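Side-chain contacts in enoyl-CoA hydratase (Mycobacterium avium, PDB 3OC7), which probably adds water across the double bond of enoyl-CoA thioesters in fatty acid metabolism: residues Ser85-Ala90 / Leu237-Ala242; Arg93-Ala98 / Asp233-Ala238; Leu100-Val105 / Glu228-Asp233; Val127-Ile132 / Ser156-Pro161; Ala168-Tyr171 / Gly175-Phe178. All blocks are in the same frame, centred on the assembly; numbering follows the deposited sequence.

Interaction 1 (Ser85-Ala90 / Leu237-Ala242); sequences SAYDMA and LAEESA
Tyr87 and Ala242 meet where helix 86-106 begins, against the later part of helix 212-245. CG of the tyrosine stands opposite the backbone N (chi1 -178°), which carries the ring from CB out over the neighbouring helix. The ring atoms then meet a single methyl in succession: CD1 of Tyr87 is 3.8 Å from CB of Ala242, CE1 of Tyr87 comes to 3.6 Å from it, and CZ of Tyr87 draws off again to 4.0 Å. The methyl therefore sits over one face of the ring, 27° off its normal, a CH-pi contact. Beyond it, OH of Tyr87 passes CB of Glu239 at 4.1 Å.

One turn further along the helix, CB of Ala90 touches CB of Ala242 at 4.0 Å. A water gives a hydrogen to O of Ala90, 2.9 Å away; its link to Ser241 OG is doubtful, since that serine has two conformers.

No direct hydrogen bond joins the two segments. The contact is one of dispersion and CH-pi forces, in which small alanines admit a flat ring. No charges pair across it: Glu239, whose carboxylate lies close to that of Glu235, meets the tyrosine only through its CB and CG.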
# COMPACT_ATOMS: atom_id res chain seq x y z
N SER A 85 -33.73 15.34 -14.88
CA SER A 85 -34.55 14.19 -15.23
C SER A 85 -33.76 12.90 -15.03
O SER A 85 -33.73 12.36 -13.92
CB SER A 85 -35.05 14.31 -16.67
N ALA A 86 -33.12 12.42 -16.10
CA ALA A 86 -32.21 11.29 -16.00
C ALA A 86 -31.01 11.67 -15.13
O ALA A 86 -30.51 10.84 -14.37
CB ALA A 86 -31.75 10.82 -17.38
N TYR A 87 -30.58 12.93 -15.22
CA TYR A 87 -29.49 13.45 -14.38
C TYR A 87 -29.84 13.41 -12.89
O TYR A 87 -29.02 12.97 -12.08
CB TYR A 87 -29.06 14.87 -14.80
CG TYR A 87 -27.91 15.41 -13.97
CD1 TYR A 87 -26.58 15.25 -14.37
CD2 TYR A 87 -28.14 16.07 -12.75
CE1 TYR A 87 -25.52 15.74 -13.60
CE2 TYR A 87 -27.09 16.55 -11.97
CZ TYR A 87 -25.79 16.38 -12.40
OH TYR A 87 -24.74 16.85 -11.63
N ASP A 88 -31.04 13.86 -12.54
CA ASP A 88 -31.48 13.88 -11.13
C ASP A 88 -31.54 12.48 -10.52
O ASP A 88 -31.10 12.29 -9.37
CB ASP A 88 -32.83 14.60 -10.99
CG ASP A 88 -32.75 16.09 -11.26
OD1 ASP A 88 -31.74 16.73 -10.89
OD2 ASP A 88 -33.71 16.64 -11.84
N MET A 89 -32.07 11.52 -11.27
CA MET A 89 -32.14 10.12 -10.80
C MET A 89 -30.75 9.49 -10.64
O MET A 89 -30.50 8.77 -9.67
CB MET A 89 -33.03 9.27 -11.73
CG MET A 89 -34.55 9.44 -11.51
SD MET A 89 -35.61 8.62 -12.74
CE MET A 89 -35.47 6.89 -12.28
N ALA A 90 -29.85 9.78 -11.58
CA ALA A 90 -28.46 9.27 -11.54
C ALA A 90 -27.62 9.83 -10.38
O ALA A 90 -26.91 9.07 -9.71
CB ALA A 90 -27.75 9.50 -12.88
N LEU A 237 -17.60 13.03 -6.65
CA LEU A 237 -17.73 11.75 -7.36
C LEU A 237 -19.17 11.40 -7.78
O LEU A 237 -19.37 10.82 -8.85
CB LEU A 237 -17.07 10.58 -6.58
CG LEU A 237 -15.54 10.63 -6.39
CD1 LEU A 237 -15.14 9.55 -5.33
CD2 LEU A 237 -14.76 10.44 -7.71
N ALA A 238 -20.16 11.77 -6.96
CA ALA A 238 -21.58 11.60 -7.33
C ALA A 238 -21.98 12.44 -8.55
O ALA A 238 -22.66 11.95 -9.46
CB ALA A 238 -22.52 11.88 -6.10
N GLU A 239 -21.52 13.70 -8.60
CA GLU A 239 -21.76 14.58 -9.76
C GLU A 239 -21.08 14.06 -11.05
O GLU A 239 -21.68 14.07 -12.14
CB GLU A 239 -21.35 16.04 -9.44
CG GLU A 239 -22.23 16.66 -8.33
CD GLU A 239 -21.83 18.07 -7.91
OE1 GLU A 239 -21.11 18.77 -8.65
OE2 GLU A 239 -22.25 18.49 -6.80
N GLU A 240 -19.84 13.56 -10.92
CA GLU A 240 -19.14 12.93 -12.05
C GLU A 240 -19.90 11.71 -12.61
O GLU A 240 -20.05 11.56 -13.84
CB GLU A 240 -17.70 12.55 -11.66
CG GLU A 240 -16.92 11.82 -12.76
CD GLU A 240 -15.48 11.47 -12.40
OE1 GLU A 240 -14.99 11.85 -11.31
OE2 GLU A 240 -14.81 10.81 -13.24
N SER A 241 -20.35 10.83 -11.72
CA SER A 241 -21.12 9.63 -12.08
C SER A 241 -22.34 9.99 -12.95
O SER A 241 -22.61 9.36 -13.98
CB SER A 241 -21.57 8.89 -10.80
OG SER A 241 -22.31 7.70 -11.06
N ALA A 242 -23.08 11.01 -12.51
CA ALA A 242 -24.28 11.44 -13.23
C ALA A 242 -24.01 12.08 -14.60
O ALA A 242 -24.75 11.81 -15.56
CB ALA A 242 -25.11 12.39 -12.34
O HOH W 1 -25.13 7.47 -11.30

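Interaction 2 (Arg93-Ala98 / Asp233-Ala238); sequences RAREMA and DAERLA. With EDO (1,2-ethanediol), chain B.
Ala94 and Ala238 mark the point at which two long helices come nearest here, their CA atoms 5.1 Å apart. The segments of helix 86-106 and helix 212-245 run nearly antiparallel, at 148°, with their axes approaching to 9.3 Å. Alanine makes such a distance possible: CB of Ala94 rests 3.8 Å from CA of Ala238 and 3.9 Å from its CB, so that methyl meets backbone as much as methyl.

Beside this close seam runs a polar clasp. The chain of Arg95 is extended from CG to NE and passes over Ala238, whose CB lies 3.9 Å from CG of Arg95. Its guanidinium then meets Glu235 side-on: NE of Arg95 gives a hydrogen bond of 2.9 Å to OE1 of Glu235, and NH2 of Arg95 one of 3.0 Å to OE2. Both oxygens use their syn lone pairs, and the two flat groups are nearly coplanar, 16° apart. A bend at chi2 (64°) brings the carboxylate of Glu235 round to the arginine. The remaining nitrogen, NH1, forms a salt bridge with Glu92, so Arg95 serves two carboxylates.

On the inner side, Ala94 leans on Ile154 of a loop, and Ala234 and Leu237 on Leu157 of helix 156-159; Leu237 also meets Leu221 of a second subunit.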
# COMPACT_ATOMS: atom_id res chain seq x y z
N ARG A 93 -28.91 8.20 -7.14
CA ARG A 93 -28.46 6.80 -7.08
C ARG A 93 -27.00 6.69 -6.55
O ARG A 93 -26.67 5.81 -5.72
CB ARG A 93 -28.57 6.08 -8.45
CG ARG A 93 -29.98 5.66 -8.89
CD ARG A 93 -29.90 4.59 -9.99
NE ARG A 93 -29.18 5.03 -11.20
CZ ARG A 93 -29.73 5.73 -12.19
NH1 ARG A 93 -31.00 6.10 -12.12
NH2 ARG A 93 -29.00 6.08 -13.24
N ALA A 94 -26.14 7.59 -7.04
CA ALA A 94 -24.74 7.64 -6.58
C ALA A 94 -24.59 8.03 -5.10
O ALA A 94 -23.85 7.35 -4.36
CB ALA A 94 -23.92 8.56 -7.47
N ARG A 95 -25.32 9.08 -4.67
CA ARG A 95 -25.33 9.48 -3.25
C ARG A 95 -25.85 8.35 -2.32
O ARG A 95 -25.30 8.14 -1.23
CB ARG A 95 -26.13 10.79 -3.02
CG ARG A 95 -25.54 12.06 -3.66
CD ARG A 95 -26.28 13.33 -3.20
NE ARG A 95 -25.91 14.52 -3.96
CZ ARG A 95 -26.74 15.26 -4.70
NH1 ARG A 95 -28.03 14.92 -4.80
NH2 ARG A 95 -26.29 16.33 -5.35
N GLU A 96 -26.88 7.64 -2.76
CA GLU A 96 -27.42 6.50 -2.02
C GLU A 96 -26.42 5.32 -1.87
O GLU A 96 -26.36 4.68 -0.80
CB GLU A 96 -28.78 6.08 -2.62
CG GLU A 96 -29.89 7.10 -2.25
CD GLU A 96 -31.17 6.99 -3.08
OE1 GLU A 96 -31.25 6.11 -3.95
OE2 GLU A 96 -32.09 7.81 -2.84
N MET A 97 -25.63 5.06 -2.92
CA MET A 97 -24.53 4.09 -2.83
C MET A 97 -23.46 4.51 -1.81
O MET A 97 -23.05 3.69 -0.97
CB MET A 97 -23.92 3.82 -4.21
CG MET A 97 -22.91 2.65 -4.23
SD MET A 97 -23.67 1.11 -3.65
CE MET A 97 -22.25 0.08 -3.32
N ALA A 98 -23.02 5.78 -1.85
CA ALA A 98 -22.07 6.30 -0.85
C ALA A 98 -22.58 6.19 0.59
O ALA A 98 -21.83 5.78 1.50
CB ALA A 98 -21.69 7.75 -1.19
N ASP A 233 -14.42 13.79 -0.96
CA ASP A 233 -14.64 13.35 -2.36
C ASP A 233 -16.05 12.83 -2.75
O ASP A 233 -16.37 12.75 -3.96
CB ASP A 233 -13.61 12.26 -2.76
CG ASP A 233 -12.17 12.76 -2.81
OD1 ASP A 233 -11.91 13.98 -2.82
OD2 ASP A 233 -11.26 11.89 -2.87
N ALA A 234 -16.89 12.45 -1.79
CA ALA A 234 -18.18 11.80 -2.13
C ALA A 234 -19.11 12.62 -3.04
O ALA A 234 -19.69 12.07 -3.99
CB ALA A 234 -18.92 11.35 -0.85
N GLU A 235 -19.27 13.91 -2.73
CA GLU A 235 -20.16 14.76 -3.54
C GLU A 235 -19.63 14.99 -4.97
O GLU A 235 -20.40 14.84 -5.93
CB GLU A 235 -20.51 16.07 -2.83
CG GLU A 235 -21.41 17.03 -3.66
CD GLU A 235 -22.81 16.48 -3.96
OE1 GLU A 235 -23.29 15.57 -3.26
OE2 GLU A 235 -23.44 17.00 -4.91
N ARG A 236 -18.34 15.31 -5.10
CA ARG A 236 -17.69 15.47 -6.41
C ARG A 236 -17.82 14.20 -7.26
O ARG A 236 -18.12 14.28 -8.47
CB ARG A 236 -16.22 15.89 -6.25
CG ARG A 236 -15.50 16.24 -7.56
CD ARG A 236 -14.04 16.58 -7.33
NE ARG A 236 -13.37 15.57 -6.51
CZ ARG A 236 -12.82 14.47 -6.99
NH1 ARG A 236 -12.84 14.21 -8.30
NH2 ARG A 236 -12.23 13.61 -6.17
N LEU A 237 -17.60 13.03 -6.65
CA LEU A 237 -17.73 11.75 -7.36
C LEU A 237 -19.17 11.40 -7.78
O LEU A 237 -19.37 10.82 -8.85
CB LEU A 237 -17.07 10.58 -6.58
CG LEU A 237 -15.54 10.63 -6.39
CD1 LEU A 237 -15.14 9.55 -5.33
CD2 LEU A 237 -14.76 10.44 -7.71
N ALA A 238 -20.16 11.77 -6.96
CA ALA A 238 -21.58 11.60 -7.33
C ALA A 238 -21.98 12.44 -8.55
O ALA A 238 -22.66 11.95 -9.46
CB ALA A 238 -22.52 11.88 -6.10
C1 EDO B . -11.16 9.54 -5.23
O1 EDO B . -11.13 9.31 -3.81
C2 EDO B . -9.74 9.75 -5.75
O2 EDO B . -9.83 9.98 -7.16

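Interaction 3 (Leu100-Val105 / Glu228-Asp233); sequences LMRAIV and ERFDRD. With EDO (1,2-ethanediol), chain B.
The antiparallel pairing of helix 86-106 with helix 212-245, two long helices of the crotonase fold, continues through Phe230 and Arg102 with a wider gap. The axes of these segments stand 11.7 Å apart, a separation that leaves room for an aromatic ring.

Phe230 fills it. The rim of its ring is turned to Met101, with CZ of Phe230 3.9 Å from CB of Met101, which lies near the ring plane. CE2 of Phe230 is 3.8 Å from CB of Arg102, approached obliquely. The arginine runs alongside the phenylalanine in the reverse sense, with NH1 of Arg102 3.6 Å from CB of Phe230.

With its chain extended from CG to NE, Arg102 reaches Asp231 end-on. Both NH1 and NH2 of Arg102 bond to OD1 of Asp231 at 3.0 Å. The oxygen lies in the guanidinium plane, but the nitrogens come to it from the same face of the carboxylate, 34° out of its plane, one on the syn and one on the anti side. NE of Arg102 forms a salt bridge with Glu106 of its own helix.

Away from the seam, a 1,2-ethanediol probably left from crystallisation gives a hydrogen bond from O1 to OD2 of Asp233 (2.7 Å) and receives one from NH1 of Arg229; it also bonds to Leu221 O of a second subunit.

One carboxylate oxygen thus takes two N-H groups of the same guanidinium, with Glu106 as a second counter-charge. Neither bond is straight, the N-H...O angles being 147° and 148°, and the buried ring bears the apolar share.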
# COMPACT_ATOMS: atom_id res chain seq x y z
N LEU A 100 -24.77 4.02 1.87
CA LEU A 100 -24.78 2.61 2.26
C LEU A 100 -23.37 2.13 2.63
O LEU A 100 -23.20 1.48 3.68
CB LEU A 100 -25.44 1.71 1.19
CG LEU A 100 -25.43 0.20 1.46
CD1 LEU A 100 -26.19 -0.15 2.75
CD2 LEU A 100 -26.01 -0.53 0.24
N MET A 101 -22.40 2.43 1.79
CA MET A 101 -21.00 2.11 2.12
C MET A 101 -20.55 2.75 3.43
O MET A 101 -19.92 2.10 4.29
CB MET A 101 -20.06 2.52 0.97
CG MET A 101 -20.25 1.72 -0.36
SD MET A 101 -18.95 2.07 -1.59
CE MET A 101 -19.13 3.87 -1.77
N ARG A 102 -20.90 4.02 3.62
CA ARG A 102 -20.55 4.76 4.85
C ARG A 102 -21.18 4.15 6.14
O ARG A 102 -20.52 4.13 7.19
CB ARG A 102 -20.87 6.27 4.71
CG ARG A 102 -20.24 7.13 5.83
CD ARG A 102 -20.27 8.65 5.59
NE ARG A 102 -19.44 9.33 6.62
CZ ARG A 102 -18.76 10.45 6.45
NH1 ARG A 102 -18.77 11.11 5.29
NH2 ARG A 102 -18.05 10.93 7.47
N ALA A 103 -22.41 3.65 6.05
CA ALA A 103 -23.08 2.97 7.18
C ALA A 103 -22.30 1.72 7.64
O ALA A 103 -22.13 1.48 8.84
CB ALA A 103 -24.54 2.62 6.86
N ILE A 104 -21.81 0.94 6.66
CA ILE A 104 -20.99 -0.26 6.96
C ILE A 104 -19.67 0.18 7.65
O ILE A 104 -19.28 -0.36 8.69
CB ILE A 104 -20.71 -1.11 5.67
CG1 ILE A 104 -22.01 -1.72 5.11
CG2 ILE A 104 -19.64 -2.20 5.93
CD1 ILE A 104 -21.87 -2.30 3.72
N VAL A 105 -18.98 1.18 7.07
CA VAL A 105 -17.70 1.67 7.60
C VAL A 105 -17.81 2.29 9.02
O VAL A 105 -16.89 2.10 9.85
CB VAL A 105 -16.99 2.63 6.58
CG1 VAL A 105 -15.68 3.16 7.14
CG2 VAL A 105 -16.70 1.91 5.27
N GLU A 228 -12.25 10.08 6.08
CA GLU A 228 -11.71 11.37 5.62
C GLU A 228 -11.85 11.53 4.10
O GLU A 228 -12.14 12.64 3.62
CB GLU A 228 -10.23 11.53 6.00
CG GLU A 228 -9.97 11.72 7.48
CD GLU A 228 -8.48 11.70 7.81
OE1 GLU A 228 -7.70 12.43 7.15
OE2 GLU A 228 -8.08 10.95 8.73
N ARG A 229 -11.65 10.43 3.37
CA ARG A 229 -11.80 10.41 1.89
C ARG A 229 -13.26 10.65 1.46
O ARG A 229 -13.52 11.43 0.52
CB ARG A 229 -11.22 9.10 1.30
CG ARG A 229 -11.24 9.01 -0.23
CD ARG A 229 -10.81 7.63 -0.77
NE ARG A 229 -9.39 7.35 -0.53
CZ ARG A 229 -8.42 7.49 -1.44
NH1 ARG A 229 -8.69 7.92 -2.66
NH2 ARG A 229 -7.17 7.19 -1.10
N PHE A 230 -14.22 10.02 2.16
CA PHE A 230 -15.66 10.29 1.97
C PHE A 230 -15.96 11.79 2.17
O PHE A 230 -16.64 12.42 1.34
CB PHE A 230 -16.54 9.46 2.93
CG PHE A 230 -16.85 8.02 2.47
CD1 PHE A 230 -15.88 7.02 2.53
CD2 PHE A 230 -18.16 7.67 2.07
CE1 PHE A 230 -16.20 5.69 2.15
CE2 PHE A 230 -18.50 6.35 1.70
CZ PHE A 230 -17.51 5.35 1.74
N ASP A 231 -15.47 12.38 3.27
CA ASP A 231 -15.68 13.81 3.56
C ASP A 231 -15.19 14.71 2.40
O ASP A 231 -15.91 15.64 2.00
CB ASP A 231 -14.97 14.21 4.87
CG ASP A 231 -15.68 13.73 6.13
OD1 ASP A 231 -16.88 13.36 6.08
OD2 ASP A 231 -15.02 13.75 7.19
N ARG A 232 -13.99 14.43 1.87
CA ARG A 232 -13.40 15.23 0.78
C ARG A 232 -14.05 15.04 -0.61
O ARG A 232 -14.20 16.03 -1.36
CB ARG A 232 -11.89 14.95 0.65
CG ARG A 232 -11.04 15.26 1.87
CD ARG A 232 -9.54 15.20 1.52
NE ARG A 232 -9.11 13.91 0.98
CZ ARG A 232 -8.66 12.89 1.72
NH1 ARG A 232 -8.56 12.99 3.03
NH2 ARG A 232 -8.31 11.75 1.12
N ASP A 233 -14.42 13.79 -0.96
CA ASP A 233 -14.64 13.35 -2.36
C ASP A 233 -16.05 12.83 -2.75
O ASP A 233 -16.37 12.75 -3.96
CB ASP A 233 -13.61 12.26 -2.76
CG ASP A 233 -12.17 12.76 -2.81
OD1 ASP A 233 -11.91 13.98 -2.82
OD2 ASP A 233 -11.26 11.89 -2.87
C1 EDO B . -11.16 9.54 -5.23
O1 EDO B . -11.13 9.31 -3.81
C2 EDO B . -9.74 9.75 -5.75
O2 EDO B . -9.83 9.98 -7.16

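Interaction 4 (Val127-Ile132 / Ser156-Pro161); sequences VGACDI and SLTLLP
The peptide group joining Gly128 to Ala129 is the flat element here, and Thr158 lies squarely over one of its faces. CB of Thr158 stands almost directly above C of Gly128, at 3.5 Å, and 3.7 Å from N of Ala129. The two branches of the threonine spread across the same face. OG1 of Thr158 leans back to within 3.6 Å of CA of Gly128, while CG2 of Thr158 leans forward, 3.8 Å from CA of Ala129 and 4.0 Å from its CB. The torsion explains the division: with OG1 between the backbone N and the carbonyl carbon (chi1 62°), the methyl is left on the side of Ala129 and the hydroxyl is turned toward the preceding turn, where it has a weak hydrogen bond with Gly125 O.

Gly128 has no side chain to hold the backbones apart, and its CA comes to 4.9 Å from CA of Thr158. The meeting is between the last turn of helix 123-129 and the short helix 156-159, in the interior of the crotonase fold; in relatives the start of the helix equivalent to 123-129 faces the thioester carbonyl of the substrate, and the same is probable here. After Ala129 the chain leaves the helix at Cys130 and goes on into strand 132-135, beside strand 111-115.

No hydrogen bond spans the two segments, and O of Thr158 is buried without a partner in the model. The carbonyl of Gly128 instead receives a bond from Lys162, and those of Val127 and Cys130 receive bonds from Arg166 of a third subunit.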
# COMPACT_ATOMS: atom_id res chain seq x y z
N VAL A 127 -18.17 -5.00 -1.30
CA VAL A 127 -16.98 -5.80 -0.96
C VAL A 127 -15.89 -4.89 -0.33
O VAL A 127 -15.29 -5.26 0.70
CB VAL A 127 -16.43 -6.59 -2.21
CG1 VAL A 127 -15.13 -7.34 -1.88
CG2 VAL A 127 -17.51 -7.58 -2.79
N GLY A 128 -15.61 -3.75 -0.96
CA GLY A 128 -14.63 -2.79 -0.42
C GLY A 128 -14.94 -2.22 0.96
O GLY A 128 -14.02 -2.06 1.80
N ALA A 129 -16.23 -1.98 1.25
CA ALA A 129 -16.66 -1.39 2.55
C ALA A 129 -16.52 -2.35 3.74
O ALA A 129 -16.30 -1.90 4.88
CB ALA A 129 -18.11 -0.85 2.46
N CYS A 130 -16.68 -3.66 3.50
CA CYS A 130 -16.55 -4.67 4.59
C CYS A 130 -15.12 -4.66 5.21
O CYS A 130 -14.12 -4.43 4.51
CB CYS A 130 -16.97 -6.07 4.11
SG CYS A 130 -18.77 -6.24 3.74
N ASP A 131 -15.02 -4.95 6.52
CA ASP A 131 -13.70 -5.01 7.19
C ASP A 131 -12.85 -6.23 6.76
O ASP A 131 -11.61 -6.12 6.60
CB ASP A 131 -13.90 -4.97 8.71
CG ASP A 131 -14.72 -3.79 9.15
OD1 ASP A 131 -14.17 -2.67 9.14
OD2 ASP A 131 -15.92 -3.98 9.46
N ILE A 132 -13.52 -7.37 6.56
CA ILE A 132 -12.92 -8.66 6.14
C ILE A 132 -13.79 -9.22 5.01
O ILE A 132 -15.02 -9.02 5.03
CB ILE A 132 -12.84 -9.67 7.34
CG1 ILE A 132 -12.00 -9.08 8.50
CG2 ILE A 132 -12.29 -11.04 6.89
CD1 ILE A 132 -12.05 -9.88 9.84
N SER A 156 -14.68 3.92 -6.00
CA SER A 156 -13.30 4.34 -5.67
C SER A 156 -13.12 4.73 -4.19
O SER A 156 -12.00 4.61 -3.64
CB SER A 156 -12.81 5.47 -6.60
OG SER A 156 -12.61 5.03 -7.95
N LEU A 157 -14.20 5.18 -3.54
CA LEU A 157 -14.19 5.55 -2.11
C LEU A 157 -13.69 4.43 -1.16
O LEU A 157 -13.01 4.71 -0.16
CB LEU A 157 -15.58 6.04 -1.65
CG LEU A 157 -16.07 7.38 -2.21
CD1 LEU A 157 -17.57 7.58 -1.91
CD2 LEU A 157 -15.22 8.55 -1.69
N THR A 158 -14.03 3.17 -1.50
CA THR A 158 -13.54 1.99 -0.74
C THR A 158 -12.49 1.12 -1.48
O THR A 158 -11.73 0.41 -0.80
CB THR A 158 -14.71 1.09 -0.21
OG1 THR A 158 -15.48 0.55 -1.30
CG2 THR A 158 -15.62 1.85 0.80
N LEU A 159 -12.44 1.17 -2.82
CA LEU A 159 -11.40 0.42 -3.57
C LEU A 159 -9.99 1.03 -3.52
O LEU A 159 -8.99 0.30 -3.32
CB LEU A 159 -11.81 0.21 -5.05
CG LEU A 159 -13.03 -0.66 -5.35
CD1 LEU A 159 -13.13 -0.86 -6.86
CD2 LEU A 159 -12.99 -1.99 -4.61
N LEU A 160 -9.89 2.35 -3.68
CA LEU A 160 -8.54 2.96 -3.74
C LEU A 160 -7.72 2.91 -2.42
O LEU A 160 -6.49 2.79 -2.50
CB LEU A 160 -8.56 4.37 -4.38
CG LEU A 160 -9.04 4.43 -5.85
CD1 LEU A 160 -8.97 5.88 -6.35
CD2 LEU A 160 -8.28 3.48 -6.80
N PRO A 161 -8.37 2.97 -1.24
CA PRO A 161 -7.60 2.75 0.02
C PRO A 161 -7.10 1.30 0.24
O PRO A 161 -6.19 1.10 1.05
CB PRO A 161 -8.58 3.15 1.14
CG PRO A 161 -9.66 3.91 0.45
CD PRO A 161 -9.74 3.45 -0.97

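Interaction 5 (Ala168-Tyr171 / Gly175-Phe178); sequences AARY and GEKF
OE1 of Glu176 is gripped from two quarters: NE of Arg170 gives it a hydrogen bond of 3.0 Å across the contact, and it is also hydrogen-bonded to Thr174 OG1, at the end of helix 165-174. The second carboxylate oxygen, OE2 of Glu176, takes NH2 of Arg170 at 3.1 Å, completing a side-on salt bridge. Both oxygens are met on their syn sides, yet the planes of guanidinium and carboxylate stand 32° apart, so the pair is twisted.

Tyr171 lies beside this bridge and is sandwiched. CD1 of Phe178 rests over one face of its ring, 3.7 Å from CE1 of Tyr171; CD of Arg170 lies over the opposite face, and CB of Glu176 is at the edge, 4.0 Å from CE1 of Tyr171. The two rings meet at an intermediate tilt of 38°, their centroids 4.5 Å apart. OH of Tyr171 sits above the centre of the Arg170 guanidinium and is hydrogen-bonded to Arg182 NH1.

These side chains fold the loop after helix 165-174 back on its last turns. Gly175, with a positive phi of 67°, is the first residue to leave the helix, and its N makes a weak bond of 3.4 Å to O of Tyr171. A water gives hydrogens to O of Tyr171 and, at 2.9 Å, to O of Glu176, tying the helix end to the loop.

Arg170 and Thr174 thus hold the carboxylate, and Arg182 the phenol oxygen. The ion pair and the aromatic contact would hold the loop against the end of the helix, and the pairing with Arg170 would favour the ionised form of Glu176.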
# COMPACT_ATOMS: atom_id res chain seq x y z
N ALA A 168 -5.03 -1.42 -9.20
CA ALA A 168 -6.14 -0.51 -9.49
C ALA A 168 -6.00 0.05 -10.92
O ALA A 168 -6.96 -0.01 -11.72
CB ALA A 168 -6.21 0.65 -8.42
N ALA A 169 -4.80 0.53 -11.26
CA ALA A 169 -4.55 1.09 -12.61
C ALA A 169 -4.73 0.04 -13.73
O ALA A 169 -5.36 0.33 -14.76
CB ALA A 169 -3.15 1.74 -12.67
N ARG A 170 -4.21 -1.16 -13.53
CA ARG A 170 -4.38 -2.24 -14.53
C ARG A 170 -5.87 -2.56 -14.77
O ARG A 170 -6.37 -2.41 -15.90
CB ARG A 170 -3.62 -3.52 -14.13
CG ARG A 170 -3.83 -4.71 -15.10
CD ARG A 170 -3.24 -6.02 -14.59
NE ARG A 170 -3.40 -7.12 -15.55
CZ ARG A 170 -2.72 -8.26 -15.50
NH1 ARG A 170 -1.82 -8.46 -14.54
NH2 ARG A 170 -2.94 -9.21 -16.40
N TYR A 171 -6.58 -2.96 -13.72
CA TYR A 171 -7.94 -3.52 -13.86
C TYR A 171 -9.02 -2.45 -14.22
O TYR A 171 -9.97 -2.78 -14.95
CB TYR A 171 -8.30 -4.45 -12.67
CG TYR A 171 -7.49 -5.75 -12.68
CD1 TYR A 171 -7.64 -6.69 -13.71
CD2 TYR A 171 -6.54 -6.03 -11.68
CE1 TYR A 171 -6.87 -7.87 -13.75
CE2 TYR A 171 -5.76 -7.24 -11.72
CZ TYR A 171 -5.95 -8.13 -12.76
OH TYR A 171 -5.20 -9.30 -12.80
N GLY A 175 -10.23 -3.84 -18.13
CA GLY A 175 -11.52 -4.57 -18.01
C GLY A 175 -11.43 -6.09 -17.91
O GLY A 175 -12.44 -6.79 -18.07
N GLU A 176 -10.24 -6.64 -17.63
CA GLU A 176 -10.03 -8.10 -17.55
C GLU A 176 -10.83 -8.77 -16.41
O GLU A 176 -10.96 -8.20 -15.30
CB GLU A 176 -8.54 -8.43 -17.32
CG GLU A 176 -7.58 -8.16 -18.49
CD GLU A 176 -6.11 -8.09 -18.05
OE1 GLU A 176 -5.72 -7.11 -17.38
OE2 GLU A 176 -5.34 -9.02 -18.38
N LYS A 177 -11.34 -9.98 -16.67
CA LYS A 177 -11.96 -10.82 -15.65
C LYS A 177 -10.90 -11.58 -14.84
O LYS A 177 -9.92 -12.09 -15.42
CB LYS A 177 -12.92 -11.82 -16.31
CG LYS A 177 -13.84 -12.57 -15.32
CD LYS A 177 -14.66 -13.67 -16.01
CE LYS A 177 -15.70 -13.11 -16.95
NZ LYS A 177 -16.36 -14.22 -17.69
N PHE A 178 -11.10 -11.71 -13.53
CA PHE A 178 -10.18 -12.44 -12.64
C PHE A 178 -10.87 -13.25 -11.52
O PHE A 178 -12.07 -13.06 -11.28
CB PHE A 178 -9.06 -11.51 -12.10
CG PHE A 178 -9.55 -10.29 -11.32
CD1 PHE A 178 -9.93 -9.11 -11.99
CD2 PHE A 178 -9.61 -10.31 -9.92
CE1 PHE A 178 -10.35 -7.99 -11.29
CE2 PHE A 178 -10.04 -9.18 -9.21
CZ PHE A 178 -10.41 -8.03 -9.89
O HOH W 2 -11.29 -5.49 -14.46

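In the fold
Interactions 1, 2 and 3 are successive stations along one antiparallel pair, helix 86-106 and helix 212-245, with centres about 9 Å apart from each to the next. Because the helices run in opposite senses, the contacts nest along the chain, interaction 3 lying inside the loops closed by interactions 1 and 2. Interaction 4, nested deeper still, brings helix 156-159 against the pair: Leu157 packs on Ala98, Ala234 and Leu237, and Thr158 on Met101. Interaction 5 follows in sequence, its centre about 16 Å from that of interaction 4, joined to it by Leu160 against Ala168. Interactions 1, 2, 4 and 5 also have neighbours on other subunits, whereas the segments of interaction 3 touch none.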